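PDB 3LSG: Two-component response regulator yesN from Fusobacterium nucleatum, which probably binds specific DNA sequences to regulate transcription in a two-component system, the present chain being its C-terminal AraC-type domain with two helix-turn-helix units. Local coordinates for residues K4-Q8 with M39-F44; I7-I11 with L25-L29; I11-D17 with Y51-R56; L63-L69 with K99-E103. All coordinates share one frame; numbering follows the deposited sequence.

Contact 1: K4-Q8 with M39-F44; sequences KELIQ and MFKKNF
Lys4 lies across one face of the Phe44 ring and, beyond it, reaches the last turn of helix 33-44, the second helix of the N-terminal helix-turn-helix in this AraC-type domain. Lys4 CE stands 4.0 Å from the centroid of the Phe44 ring and 13° off its normal, which identifies a CH-pi contact. Lys4 NZ, 5.0 Å from that centroid, adds a cation-pi interaction. CG of the lysine is anti to the backbone N (chi1 -174°) and the rest of the chain is extended, which draws it over the ring in the direction opposite to the phenylalanine side chain. Gln8 CG approaches the ring near its plane, 3.6 Å from Phe44 CE1. Buried Ile7 uses both branches: CG2 lies 3.7 Å from Phe40 CE1, at that ring's edge, and CD1 meets the selenium of selenomethionine Met39 tip to tip at 3.9 Å. In the second shell, Phe40 CZ backs the Phe44 face opposite Lys4, and Tyr51 packs edge-to-face with both rings. Where the C-terminal end of helix 33-44 would favour a positive charge, Lys4 NZ donates to Asn43 O at 3.1 Å, with a C=O...N angle of 145°.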
loop_
_atom_site.group_PDB
_atom_site.type_symbol
_atom_site.label_atom_id
_atom_site.label_comp_id
_atom_site.label_asym_id
_atom_site.label_seq_id
_atom_site.Cartn_x
_atom_site.Cartn_y
_atom_site.Cartn_z
ATOM N N LYS A 4 -15.320 17.088 5.806
ATOM C CA LYS A 4 -15.216 15.672 6.133
ATOM C C LYS A 4 -16.104 14.854 5.195
ATOM O O LYS A 4 -15.726 13.772 4.757
ATOM C CB LYS A 4 -15.586 15.422 7.597
ATOM C CG LYS A 4 -15.365 13.991 8.056
ATOM C CD LYS A 4 -15.544 13.855 9.554
ATOM C CE LYS A 4 -15.462 12.406 9.983
ATOM N NZ LYS A 4 -15.494 12.269 11.464
ATOM N N GLU A 5 -17.277 15.389 4.870
ATOM C CA GLU A 5 -18.226 14.680 4.019
ATOM C C GLU A 5 -17.772 14.666 2.559
ATOM O O GLU A 5 -18.010 13.701 1.827
ATOM C CB GLU A 5 -19.622 15.287 4.169
ATOM C CG GLU A 5 -20.134 15.258 5.609
ATOM C CD GLU A 5 -21.322 16.180 5.844
ATOM O OE1 GLU A 5 -22.074 16.453 4.883
ATOM O OE2 GLU A 5 -21.501 16.628 6.999
ATOM N N LEU A 6 -17.101 15.734 2.143
ATOM C CA LEU A 6 -16.474 15.778 0.830
ATOM C C LEU A 6 -15.451 14.654 0.702
ATOM O O LEU A 6 -15.454 13.904 -0.277
ATOM C CB LEU A 6 -15.785 17.135 0.616
ATOM C CG LEU A 6 -16.168 17.899 -0.646
ATOM C CD1 LEU A 6 -17.678 18.115 -0.731
ATOM C CD2 LEU A 6 -15.431 19.230 -0.694
ATOM N N ILE A 7 -14.565 14.559 1.689
ATOM C CA ILE A 7 -13.555 13.503 1.739
ATOM C C ILE A 7 -14.190 12.116 1.749
ATOM O O ILE A 7 -13.743 11.213 1.045
ATOM C CB ILE A 7 -12.623 13.666 2.963
ATOM C CG1 ILE A 7 -11.642 14.815 2.722
ATOM C CG2 ILE A 7 -11.850 12.375 3.225
ATOM C CD1 ILE A 7 -11.067 15.419 3.987
ATOM N N GLN A 8 -15.237 11.949 2.545
ATOM C CA GLN A 8 -15.966 10.682 2.578
ATOM C C GLN A 8 -16.504 10.292 1.218
ATOM O O GLN A 8 -16.408 9.136 0.816
ATOM C CB GLN A 8 -17.102 10.741 3.607
ATOM C CG GLN A 8 -16.605 10.627 5.037
ATOM C CD GLN A 8 -17.668 10.965 6.060
ATOM O OE1 GLN A 8 -18.696 11.552 5.732
ATOM N NE2 GLN A 8 -17.417 10.605 7.317
HETATM N N MSE A 39 -4.351 16.274 8.640
HETATM C CA MSE A 39 -5.721 16.735 8.797
HETATM C C MSE A 39 -6.700 15.562 8.766
HETATM O O MSE A 39 -7.678 15.542 9.519
HETATM C CB MSE A 39 -6.076 17.791 7.753
HETATM C CG MSE A 39 -7.539 18.218 7.799
HETATM SE SE MSE A 39 -8.662 17.159 6.583
HETATM C CE MSE A 39 -8.557 18.366 5.046
ATOM N N PHE A 40 -6.430 14.581 7.910
ATOM C CA PHE A 40 -7.292 13.405 7.845
ATOM C C PHE A 40 -7.336 12.717 9.199
ATOM O O PHE A 40 -8.410 12.437 9.724
ATOM C CB PHE A 40 -6.830 12.411 6.778
ATOM C CG PHE A 40 -7.806 11.291 6.547
ATOM C CD1 PHE A 40 -8.708 11.345 5.491
ATOM C CD2 PHE A 40 -7.846 10.200 7.402
ATOM C CE1 PHE A 40 -9.625 10.323 5.283
ATOM C CE2 PHE A 40 -8.754 9.179 7.198
ATOM C CZ PHE A 40 -9.646 9.239 6.134
ATOM N N LYS A 41 -6.162 12.435 9.748
ATOM C CA LYS A 41 -6.054 11.736 11.020
ATOM C C LYS A 41 -6.705 12.551 12.132
ATOM O O LYS A 41 -7.312 11.997 13.048
ATOM C CB LYS A 41 -4.589 11.470 11.356
ATOM C CG LYS A 41 -4.360 10.643 12.619
ATOM C CD LYS A 41 -2.976 9.979 12.591
ATOM C CE LYS A 41 -2.605 9.376 13.936
ATOM N NZ LYS A 41 -3.671 8.464 14.435
ATOM N N LYS A 42 -6.587 13.869 12.049
ATOM C CA LYS A 42 -7.279 14.720 13.007
ATOM C C LYS A 42 -8.793 14.526 12.907
ATOM O O LYS A 42 -9.458 14.286 13.911
ATOM C CB LYS A 42 -6.907 16.191 12.820
ATOM C CG LYS A 42 -7.364 17.076 13.967
ATOM C CD LYS A 42 -6.755 16.615 15.290
ATOM C CE LYS A 42 -7.119 17.562 16.432
ATOM N NZ LYS A 42 -6.438 17.213 17.715
ATOM N N ASN A 43 -9.328 14.595 11.692
ATOM C CA ASN A 43 -10.778 14.538 11.482
ATOM C C ASN A 43 -11.459 13.170 11.620
ATOM O O ASN A 43 -12.595 13.085 12.073
ATOM C CB ASN A 43 -11.141 15.133 10.124
ATOM C CG ASN A 43 -10.993 16.642 10.092
ATOM O OD1 ASN A 43 -10.061 17.209 10.679
ATOM N ND2 ASN A 43 -11.914 17.304 9.399
ATOM N N PHE A 44 -10.773 12.114 11.204
ATOM C CA PHE A 44 -11.357 10.781 11.161
ATOM C C PHE A 44 -10.875 9.896 12.308
ATOM O O PHE A 44 -11.480 8.862 12.602
ATOM C CB PHE A 44 -11.050 10.112 9.819
ATOM C CG PHE A 44 -11.814 10.698 8.669
ATOM C CD1 PHE A 44 -12.902 10.030 8.135
ATOM C CD2 PHE A 44 -11.447 11.928 8.129
ATOM C CE1 PHE A 44 -13.615 10.566 7.078
ATOM C CE2 PHE A 44 -12.156 12.479 7.071
ATOM C CZ PHE A 44 -13.245 11.801 6.545
#

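Contact 2: I7-I11 with L25-L29; sequences IQNII and LSEKL
Ile10 points its side chain at Leu25 and Leu29, and its two outer carbons share one partner, Leu25 CD1, but differ in the second. Its CB is already 4.1 Å from Leu25 CD1. The branch then divides: CG2, set anti to the backbone N by a chi1 of -64°, comes to 3.7 Å from the same Leu25 CD1, and also meets the methylene Lys28 CD at 3.9 Å. The lysine chain is extended and slides past the isoleucine in the opposite direction, adding apolar cover with its aliphatic part. CG1 carries the longer branch to CD1, which also lies 3.7 Å from Leu25 CD1 and reaches Leu29 CD2 at 4.0 Å. Leu25 CD1 is therefore in contact with both branches of Ile10 at once. Beside this pair, Ile7 CG1 meets Leu29 CD1 at 3.7 Å, the two side chains crossing at about a right angle. Ile11 is a looser neighbour, its CD1 being 4.3 Å from Leu25 CD2. The two segments meet through apolar side-chain packing, with the aliphatic part of Lys28 at the margin. Helix 22-28 is the first helix of the N-terminal helix-turn-helix, and helix 2-14 lies against it; Leu25 also packs on Leu36 of helix 33-44 and Phe48 of helix 48-66, while Phe20, in the loop before helix 22-28, covers Ile10 and Ile11.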
loop_
_atom_site.group_PDB
_atom_site.type_symbol
_atom_site.label_atom_id
_atom_site.label_comp_id
_atom_site.label_asym_id
_atom_site.label_seq_id
_atom_site.Cartn_x
_atom_site.Cartn_y
_atom_site.Cartn_z
ATOM N N ILE A 7 -14.565 14.559 1.689
ATOM C CA ILE A 7 -13.555 13.503 1.739
ATOM C C ILE A 7 -14.190 12.116 1.749
ATOM O O ILE A 7 -13.743 11.213 1.045
ATOM C CB ILE A 7 -12.623 13.666 2.963
ATOM C CG1 ILE A 7 -11.642 14.815 2.722
ATOM C CG2 ILE A 7 -11.850 12.375 3.225
ATOM C CD1 ILE A 7 -11.067 15.419 3.987
ATOM N N GLN A 8 -15.237 11.949 2.545
ATOM C CA GLN A 8 -15.966 10.682 2.578
ATOM C C GLN A 8 -16.504 10.292 1.218
ATOM O O GLN A 8 -16.408 9.136 0.816
ATOM C CB GLN A 8 -17.102 10.741 3.607
ATOM C CG GLN A 8 -16.605 10.627 5.037
ATOM C CD GLN A 8 -17.668 10.965 6.060
ATOM O OE1 GLN A 8 -18.696 11.552 5.732
ATOM N NE2 GLN A 8 -17.417 10.605 7.317
ATOM N N ASN A 9 -17.063 11.266 0.504
ATOM C CA ASN A 9 -17.665 11.009 -0.800
ATOM C C ASN A 9 -16.639 10.603 -1.844
ATOM O O ASN A 9 -16.864 9.688 -2.627
ATOM C CB ASN A 9 -18.421 12.247 -1.303
ATOM C CG ASN A 9 -19.710 12.487 -0.550
ATOM O OD1 ASN A 9 -20.038 11.772 0.401
ATOM N ND2 ASN A 9 -20.453 13.508 -0.971
ATOM N N ILE A 10 -15.523 11.316 -1.874
ATOM C CA ILE A 10 -14.466 11.002 -2.818
ATOM C C ILE A 10 -14.006 9.573 -2.589
ATOM O O ILE A 10 -13.848 8.798 -3.532
ATOM C CB ILE A 10 -13.260 11.961 -2.652
ATOM C CG1 ILE A 10 -13.660 13.398 -2.975
ATOM C CG2 ILE A 10 -12.104 11.559 -3.561
ATOM C CD1 ILE A 10 -12.543 14.369 -2.665
ATOM N N ILE A 11 -13.782 9.222 -1.330
ATOM C CA ILE A 11 -13.315 7.879 -1.024
ATOM C C ILE A 11 -14.364 6.815 -1.391
ATOM O O ILE A 11 -14.022 5.755 -1.903
ATOM C CB ILE A 11 -12.897 7.749 0.454
ATOM C CG1 ILE A 11 -11.744 8.713 0.750
ATOM C CG2 ILE A 11 -12.507 6.308 0.764
ATOM C CD1 ILE A 11 -11.481 8.935 2.229
ATOM N N LEU A 25 -6.064 11.773 -3.631
ATOM C CA LEU A 25 -7.000 12.520 -2.793
ATOM C C LEU A 25 -6.520 13.956 -2.543
ATOM O O LEU A 25 -7.271 14.921 -2.687
ATOM C CB LEU A 25 -7.222 11.813 -1.454
ATOM C CG LEU A 25 -8.209 12.481 -0.492
ATOM C CD1 LEU A 25 -9.570 12.746 -1.174
ATOM C CD2 LEU A 25 -8.416 11.625 0.741
ATOM N N SER A 26 -5.261 14.102 -2.173
ATOM C CA SER A 26 -4.782 15.417 -1.779
ATOM C C SER A 26 -4.877 16.369 -2.974
ATOM O O SER A 26 -5.257 17.538 -2.832
ATOM C CB SER A 26 -3.357 15.319 -1.199
ATOM O OG SER A 26 -2.394 15.237 -2.235
ATOM N N GLU A 27 -4.579 15.848 -4.159
ATOM C CA GLU A 27 -4.646 16.630 -5.397
ATOM C C GLU A 27 -6.076 17.072 -5.672
ATOM O O GLU A 27 -6.324 18.195 -6.110
ATOM C CB GLU A 27 -4.100 15.806 -6.570
ATOM C CG GLU A 27 -4.650 16.181 -7.951
ATOM C CD GLU A 27 -5.896 15.366 -8.360
ATOM O OE1 GLU A 27 -6.024 14.152 -8.002
ATOM O OE2 GLU A 27 -6.751 15.951 -9.065
ATOM N N LYS A 28 -7.024 16.186 -5.393
ATOM C CA LYS A 28 -8.428 16.520 -5.564
ATOM C C LYS A 28 -8.845 17.621 -4.603
ATOM O O LYS A 28 -9.775 18.363 -4.873
ATOM C CB LYS A 28 -9.319 15.283 -5.347
ATOM C CG LYS A 28 -9.339 14.321 -6.514
ATOM C CD LYS A 28 -10.629 13.529 -6.546
ATOM C CE LYS A 28 -10.895 12.993 -7.945
ATOM N NZ LYS A 28 -12.272 12.459 -8.087
ATOM N N LEU A 29 -8.176 17.708 -3.463
ATOM C CA LEU A 29 -8.566 18.683 -2.445
ATOM C C LEU A 29 -7.717 19.944 -2.479
ATOM O O LEU A 29 -7.903 20.836 -1.649
ATOM C CB LEU A 29 -8.507 18.053 -1.047
ATOM C CG LEU A 29 -9.448 16.873 -0.796
ATOM C CD1 LEU A 29 -9.039 16.112 0.448
ATOM C CD2 LEU A 29 -10.882 17.366 -0.678
#

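Contact 3: I11-D17 with Y51-R56; sequences IEESYTD and YLLQKR
Arg56 grips the backbone oxygen of Tyr15 side-on with two nitrogens, and this marks the tightly built end of the contact. NE donates to Tyr15 O at 2.8 Å, with an N-H...O angle of 160° and in the carbonyl plane. NH2 reaches the same Tyr15 O at 3.1 Å from above that plane, a more bent bond. The oxygen lies within 1° of the guanidinium plane, so the pair of bonds fixes the rotation of the group, and Leu52 CD2 backs one of its faces. Leu52 also contributes CD1, 3.6 Å from Tyr15 CB. The tyrosine ring, turned into the crowded position between its backbone N and carbonyl carbon (chi1 74°), presents its edge to Arg56 CG. Thr16 CG2 and Lys55 CB lie over its opposite faces. The Arg56 bonds tie the type I turn Ser14-Asp17 that follows on from the first helix to helix 48-66, the long linker helix that joins the two helix-turn-helix units of an AraC-type domain. Further along, Ile11 CD1 rests 3.8 Å from Tyr51 CE2, approaching the ring obliquely, and Phe20 adds cover to Ile11 and Leu52. The solvent side is different in kind: exposed Glu12 forms a salt bridge with Lys55, whose chain bends at two torsions to meet it, although the modelled 2.5 Å between Glu12 OE1 and Lys55 NZ is doubtfully short.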
loop_
_atom_site.group_PDB
_atom_site.type_symbol
_atom_site.label_atom_id
_atom_site.label_comp_id
_atom_site.label_asym_id
_atom_site.label_seq_id
_atom_site.Cartn_x
_atom_site.Cartn_y
_atom_site.Cartn_z
ATOM N N ILE A 11 -13.782 9.222 -1.330
ATOM C CA ILE A 11 -13.315 7.879 -1.024
ATOM C C ILE A 11 -14.364 6.815 -1.391
ATOM O O ILE A 11 -14.022 5.755 -1.903
ATOM C CB ILE A 11 -12.897 7.749 0.454
ATOM C CG1 ILE A 11 -11.744 8.713 0.750
ATOM C CG2 ILE A 11 -12.507 6.308 0.764
ATOM C CD1 ILE A 11 -11.481 8.935 2.229
ATOM N N GLU A 12 -15.638 7.114 -1.163
ATOM C CA GLU A 12 -16.692 6.162 -1.499
ATOM C C GLU A 12 -16.732 5.884 -3.003
ATOM O O GLU A 12 -16.979 4.754 -3.451
ATOM C CB GLU A 12 -18.044 6.670 -1.010
ATOM C CG GLU A 12 -19.220 5.844 -1.499
ATOM C CD GLU A 12 -19.122 4.372 -1.115
ATOM O OE1 GLU A 12 -18.545 4.064 -0.050
ATOM O OE2 GLU A 12 -19.640 3.522 -1.872
ATOM N N GLU A 13 -16.472 6.930 -3.777
ATOM C CA GLU A 13 -16.489 6.852 -5.225
ATOM C C GLU A 13 -15.221 6.184 -5.738
ATOM O O GLU A 13 -15.230 5.532 -6.779
ATOM C CB GLU A 13 -16.605 8.269 -5.799
ATOM C CG GLU A 13 -17.280 8.351 -7.151
ATOM C CD GLU A 13 -16.290 8.320 -8.295
ATOM O OE1 GLU A 13 -15.393 9.192 -8.327
ATOM O OE2 GLU A 13 -16.417 7.433 -9.167
ATOM N N SER A 14 -14.131 6.320 -4.988
ATOM C CA SER A 14 -12.816 5.998 -5.530
ATOM C C SER A 14 -12.159 4.732 -5.003
ATOM O O SER A 14 -11.162 4.267 -5.576
ATOM C CB SER A 14 -11.848 7.180 -5.319
ATOM O OG SER A 14 -12.355 8.380 -5.877
ATOM N N TYR A 15 -12.676 4.167 -3.915
ATOM C CA TYR A 15 -11.926 3.093 -3.245
ATOM C C TYR A 15 -11.779 1.838 -4.098
ATOM O O TYR A 15 -10.864 1.051 -3.883
ATOM C CB TYR A 15 -12.511 2.761 -1.865
ATOM C CG TYR A 15 -13.809 1.983 -1.905
ATOM C CD1 TYR A 15 -13.804 0.592 -1.854
ATOM C CD2 TYR A 15 -15.038 2.637 -1.963
ATOM C CE1 TYR A 15 -14.984 -0.131 -1.879
ATOM C CE2 TYR A 15 -16.231 1.919 -1.990
ATOM C CZ TYR A 15 -16.192 0.536 -1.951
ATOM O OH TYR A 15 -17.359 -0.189 -1.978
ATOM N N THR A 16 -12.655 1.656 -5.081
ATOM C CA THR A 16 -12.558 0.489 -5.964
ATOM C C THR A 16 -11.468 0.665 -7.022
ATOM O O THR A 16 -11.186 -0.260 -7.785
ATOM C CB THR A 16 -13.892 0.187 -6.695
ATOM O OG1 THR A 16 -14.253 1.305 -7.510
ATOM C CG2 THR A 16 -15.006 -0.088 -5.707
ATOM N N ASP A 17 -10.875 1.858 -7.077
ATOM C CA ASP A 17 -9.784 2.158 -8.016
ATOM C C ASP A 17 -8.433 1.818 -7.390
ATOM O O ASP A 17 -8.032 2.412 -6.391
ATOM C CB ASP A 17 -9.818 3.640 -8.408
ATOM C CG ASP A 17 -8.742 4.017 -9.435
ATOM O OD1 ASP A 17 -7.935 3.161 -9.859
ATOM O OD2 ASP A 17 -8.704 5.200 -9.817
ATOM N N TYR A 51 -8.274 4.011 6.869
ATOM C CA TYR A 51 -9.658 4.264 6.502
ATOM C C TYR A 51 -9.938 3.670 5.123
ATOM O O TYR A 51 -10.986 3.065 4.887
ATOM C CB TYR A 51 -9.945 5.767 6.518
ATOM C CG TYR A 51 -11.392 6.131 6.235
ATOM C CD1 TYR A 51 -12.281 6.379 7.269
ATOM C CD2 TYR A 51 -11.853 6.241 4.934
ATOM C CE1 TYR A 51 -13.604 6.730 7.010
ATOM C CE2 TYR A 51 -13.162 6.577 4.659
ATOM C CZ TYR A 51 -14.035 6.827 5.702
ATOM O OH TYR A 51 -15.336 7.163 5.427
ATOM N N LEU A 52 -8.997 3.847 4.205
ATOM C CA LEU A 52 -9.183 3.329 2.859
ATOM C C LEU A 52 -9.219 1.794 2.899
ATOM O O LEU A 52 -10.079 1.171 2.290
ATOM C CB LEU A 52 -8.068 3.816 1.933
ATOM C CG LEU A 52 -8.067 3.189 0.531
ATOM C CD1 LEU A 52 -9.402 3.360 -0.204
ATOM C CD2 LEU A 52 -6.904 3.739 -0.311
ATOM N N LEU A 53 -8.291 1.202 3.640
ATOM C CA LEU A 53 -8.267 -0.242 3.818
ATOM C C LEU A 53 -9.599 -0.745 4.389
ATOM O O LEU A 53 -10.181 -1.698 3.887
ATOM C CB LEU A 53 -7.091 -0.651 4.710
ATOM C CG LEU A 53 -7.061 -2.151 5.020
ATOM C CD1 LEU A 53 -6.885 -2.938 3.712
ATOM C CD2 LEU A 53 -5.946 -2.483 5.999
ATOM N N GLN A 54 -10.108 -0.065 5.409
ATOM C CA GLN A 54 -11.382 -0.478 6.005
ATOM C C GLN A 54 -12.547 -0.474 5.011
ATOM O O GLN A 54 -13.352 -1.391 5.002
ATOM C CB GLN A 54 -11.738 0.398 7.201
ATOM C CG GLN A 54 -13.132 0.161 7.712
ATOM C CD GLN A 54 -13.414 0.948 8.966
ATOM O OE1 GLN A 54 -12.649 1.839 9.329
ATOM N NE2 GLN A 54 -14.507 0.614 9.646
ATOM N N LYS A 55 -12.643 0.555 4.174
ATOM C CA LYS A 55 -13.704 0.576 3.169
ATOM C C LYS A 55 -13.607 -0.623 2.217
ATOM O O LYS A 55 -14.614 -1.239 1.864
ATOM C CB LYS A 55 -13.690 1.895 2.393
ATOM C CG LYS A 55 -13.994 3.096 3.271
ATOM C CD LYS A 55 -15.489 3.326 3.401
ATOM C CE LYS A 55 -16.061 3.751 2.053
ATOM N NZ LYS A 55 -17.381 4.429 2.177
ATOM N N ARG A 56 -12.393 -0.942 1.798
ATOM C CA ARG A 56 -12.164 -2.071 0.909
ATOM C C ARG A 56 -12.456 -3.436 1.558
ATOM O O ARG A 56 -13.038 -4.309 0.916
ATOM C CB ARG A 56 -10.733 -2.025 0.369
ATOM C CG ARG A 56 -10.462 -0.757 -0.448
ATOM C CD ARG A 56 -9.014 -0.652 -0.905
ATOM N NE ARG A 56 -8.920 0.191 -2.102
ATOM C CZ ARG A 56 -7.789 0.722 -2.552
ATOM N NH1 ARG A 56 -6.644 0.516 -1.907
ATOM N NH2 ARG A 56 -7.806 1.457 -3.649
#

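Contact 4: L63-L69 with K99-E103; sequences LLLTTEL and KQYRE
Arg102 uses NE, NH1 and NH2 together on main-chain oxygens, making four hydrogen bonds to the carbonyls of Leu64, Thr67 and Leu69. Leu69 O is gripped end-on: NH1 of Arg102 comes to 2.7 Å, nearly head-on with a C=O...N angle of 167°, and NH2 of Arg102 lies at 2.9 Å from the same Leu69 O, on a lone pair. NH2 also donates to Thr67 O at 2.8 Å, from above the carbonyl plane, while Arg102 NE donates to Leu64 O at 3.1 Å. Leu64 CD2 covers one face of the group, 3.5 Å above its plane. The three carbonyls belong to the end of linker helix 48-66 and the loop leading into helix 71-77, the first helix of the second helix-turn-helix. Within that loop Thr67 OG1 forms an ST turn, accepting from Leu69 N at 3.1 Å, and also donates to Leu63 O. Tyr101 packs its edge on Leu65, with CE2 4.0 Å from Leu65 CD1, and meets Phe90 edge-to-face.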
loop_
_atom_site.group_PDB
_atom_site.type_symbol
_atom_site.label_atom_id
_atom_site.label_comp_id
_atom_site.label_asym_id
_atom_site.label_seq_id
_atom_site.Cartn_x
_atom_site.Cartn_y
_atom_site.Cartn_z
ATOM N N LEU A 63 -19.100 -8.824 -0.548
ATOM C CA LEU A 63 -19.056 -9.675 -1.735
ATOM C C LEU A 63 -18.871 -11.161 -1.402
ATOM O O LEU A 63 -19.485 -12.034 -2.026
ATOM C CB LEU A 63 -17.938 -9.206 -2.663
ATOM C CG LEU A 63 -18.124 -7.807 -3.254
ATOM C CD1 LEU A 63 -16.869 -7.383 -3.991
ATOM C CD2 LEU A 63 -19.314 -7.765 -4.198
ATOM N N LEU A 64 -18.014 -11.454 -0.431
ATOM C CA LEU A 64 -17.819 -12.836 -0.005
ATOM C C LEU A 64 -19.111 -13.497 0.469
ATOM O O LEU A 64 -19.353 -14.654 0.178
ATOM C CB LEU A 64 -16.809 -12.906 1.119
ATOM C CG LEU A 64 -15.383 -12.633 0.677
ATOM C CD1 LEU A 64 -14.533 -12.373 1.889
ATOM C CD2 LEU A 64 -14.861 -13.836 -0.117
ATOM N N LEU A 65 -19.935 -12.751 1.192
ATOM C CA LEU A 65 -21.145 -13.304 1.787
ATOM C C LEU A 65 -22.337 -13.289 0.839
ATOM O O LEU A 65 -23.296 -14.035 1.034
ATOM C CB LEU A 65 -21.496 -12.553 3.077
ATOM C CG LEU A 65 -20.482 -12.682 4.215
ATOM C CD1 LEU A 65 -20.884 -11.809 5.396
ATOM C CD2 LEU A 65 -20.333 -14.131 4.659
ATOM N N THR A 66 -22.287 -12.455 -0.194
ATOM C CA THR A 66 -23.461 -12.291 -1.043
ATOM C C THR A 66 -23.273 -12.806 -2.466
ATOM O O THR A 66 -24.229 -12.843 -3.237
ATOM C CB THR A 66 -23.930 -10.827 -1.094
ATOM O OG1 THR A 66 -22.851 -9.997 -1.534
ATOM C CG2 THR A 66 -24.392 -10.365 0.289
ATOM N N THR A 67 -22.052 -13.200 -2.815
ATOM C CA THR A 67 -21.779 -13.672 -4.172
ATOM C C THR A 67 -20.940 -14.940 -4.181
ATOM O O THR A 67 -20.496 -15.416 -3.135
ATOM C CB THR A 67 -21.010 -12.625 -5.001
ATOM O OG1 THR A 67 -19.629 -12.632 -4.619
ATOM C CG2 THR A 67 -21.587 -11.225 -4.808
ATOM N N GLU A 68 -20.710 -15.459 -5.385
ATOM C CA GLU A 68 -19.846 -16.615 -5.604
ATOM C C GLU A 68 -18.562 -16.201 -6.317
ATOM O O GLU A 68 -17.825 -17.044 -6.832
ATOM C CB GLU A 68 -20.581 -17.675 -6.434
ATOM C CG GLU A 68 -21.846 -18.203 -5.773
ATOM C CD GLU A 68 -21.559 -18.863 -4.437
ATOM O OE1 GLU A 68 -20.605 -19.672 -4.368
ATOM O OE2 GLU A 68 -22.284 -18.571 -3.458
ATOM N N LEU A 69 -18.294 -14.900 -6.336
ATOM C CA LEU A 69 -17.068 -14.379 -6.936
ATOM C C LEU A 69 -15.810 -15.038 -6.362
ATOM O O LEU A 69 -15.724 -15.285 -5.159
ATOM C CB LEU A 69 -16.984 -12.860 -6.734
ATOM C CG LEU A 69 -18.063 -12.014 -7.401
ATOM C CD1 LEU A 69 -17.950 -10.590 -6.904
ATOM C CD2 LEU A 69 -17.950 -12.085 -8.930
ATOM N N LYS A 99 -11.439 -17.246 1.813
ATOM C CA LYS A 99 -12.071 -18.554 1.687
ATOM C C LYS A 99 -12.645 -18.955 3.029
ATOM O O LYS A 99 -13.793 -19.400 3.119
ATOM C CB LYS A 99 -11.049 -19.606 1.238
ATOM C CG LYS A 99 -11.637 -20.825 0.549
ATOM C CD LYS A 99 -12.790 -21.441 1.322
ATOM C CE LYS A 99 -14.146 -21.051 0.717
ATOM N NZ LYS A 99 -15.302 -21.599 1.488
ATOM N N GLN A 100 -11.847 -18.817 4.084
ATOM C CA GLN A 100 -12.287 -19.285 5.404
ATOM C C GLN A 100 -13.500 -18.466 5.839
ATOM O O GLN A 100 -14.399 -18.957 6.531
ATOM C CB GLN A 100 -11.149 -19.167 6.438
ATOM C CG GLN A 100 -10.016 -20.176 6.223
ATOM C CD GLN A 100 -8.727 -19.854 7.017
ATOM O OE1 GLN A 100 -8.520 -18.735 7.473
ATOM N NE2 GLN A 100 -7.868 -20.849 7.172
ATOM N N TYR A 101 -13.529 -17.213 5.406
ATOM C CA TYR A 101 -14.617 -16.317 5.776
ATOM C C TYR A 101 -15.957 -16.835 5.246
ATOM O O TYR A 101 -17.011 -16.575 5.830
ATOM C CB TYR A 101 -14.348 -14.906 5.236
ATOM C CG TYR A 101 -15.115 -13.859 5.981
ATOM C CD1 TYR A 101 -14.603 -13.307 7.160
ATOM C CD2 TYR A 101 -16.359 -13.432 5.538
ATOM C CE1 TYR A 101 -15.306 -12.352 7.867
ATOM C CE2 TYR A 101 -17.080 -12.476 6.244
ATOM C CZ TYR A 101 -16.544 -11.938 7.408
ATOM O OH TYR A 101 -17.236 -10.984 8.119
ATOM N N ARG A 102 -15.908 -17.572 4.142
ATOM C CA ARG A 102 -17.105 -18.178 3.559
ATOM C C ARG A 102 -17.476 -19.511 4.203
ATOM O O ARG A 102 -18.510 -20.082 3.892
ATOM C CB ARG A 102 -16.902 -18.405 2.058
ATOM C CG ARG A 102 -16.923 -17.147 1.242
ATOM C CD ARG A 102 -16.491 -17.376 -0.201
ATOM N NE ARG A 102 -17.294 -16.548 -1.103
ATOM C CZ ARG A 102 -16.883 -16.090 -2.281
ATOM N NH1 ARG A 102 -15.663 -16.362 -2.724
ATOM N NH2 ARG A 102 -17.694 -15.344 -3.013
ATOM N N GLU A 103 -16.631 -20.025 5.086
ATOM C CA GLU A 103 -16.862 -21.354 5.657
ATOM C C GLU A 103 -17.900 -21.357 6.782
ATOM O O GLU A 103 -18.334 -20.304 7.245
ATOM C CB GLU A 103 -15.541 -21.972 6.128
ATOM C CG GLU A 103 -14.624 -22.345 4.966
ATOM C CD GLU A 103 -13.224 -22.720 5.399
ATOM O OE1 GLU A 103 -12.916 -22.614 6.601
ATOM O OE2 GLU A 103 -12.426 -23.123 4.532
ATOM O OXT GLU A 103 -18.348 -22.413 7.248
#

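In the fold
Contacts 1, 2 and 3 follow one another along helix 2-14, which lies in turn against helices 33-44, 22-28 and 48-66. Contacts 1 and 2 share Ile7 and have centres about 9 Å apart; contacts 2 and 3 share Ile11 and lie about 11 Å apart, so the three form one continuous core around the N-terminal helix-turn-helix. Contact 4 comes later in the chain and stands apart, its centre about 31 Å from that of contact 1, on the other side of the chain's centre. Helix 48-66 spans this gap, serving contact 3 near its beginning and contact 4 at its end, consistent with two DNA-binding units held on one linker helix.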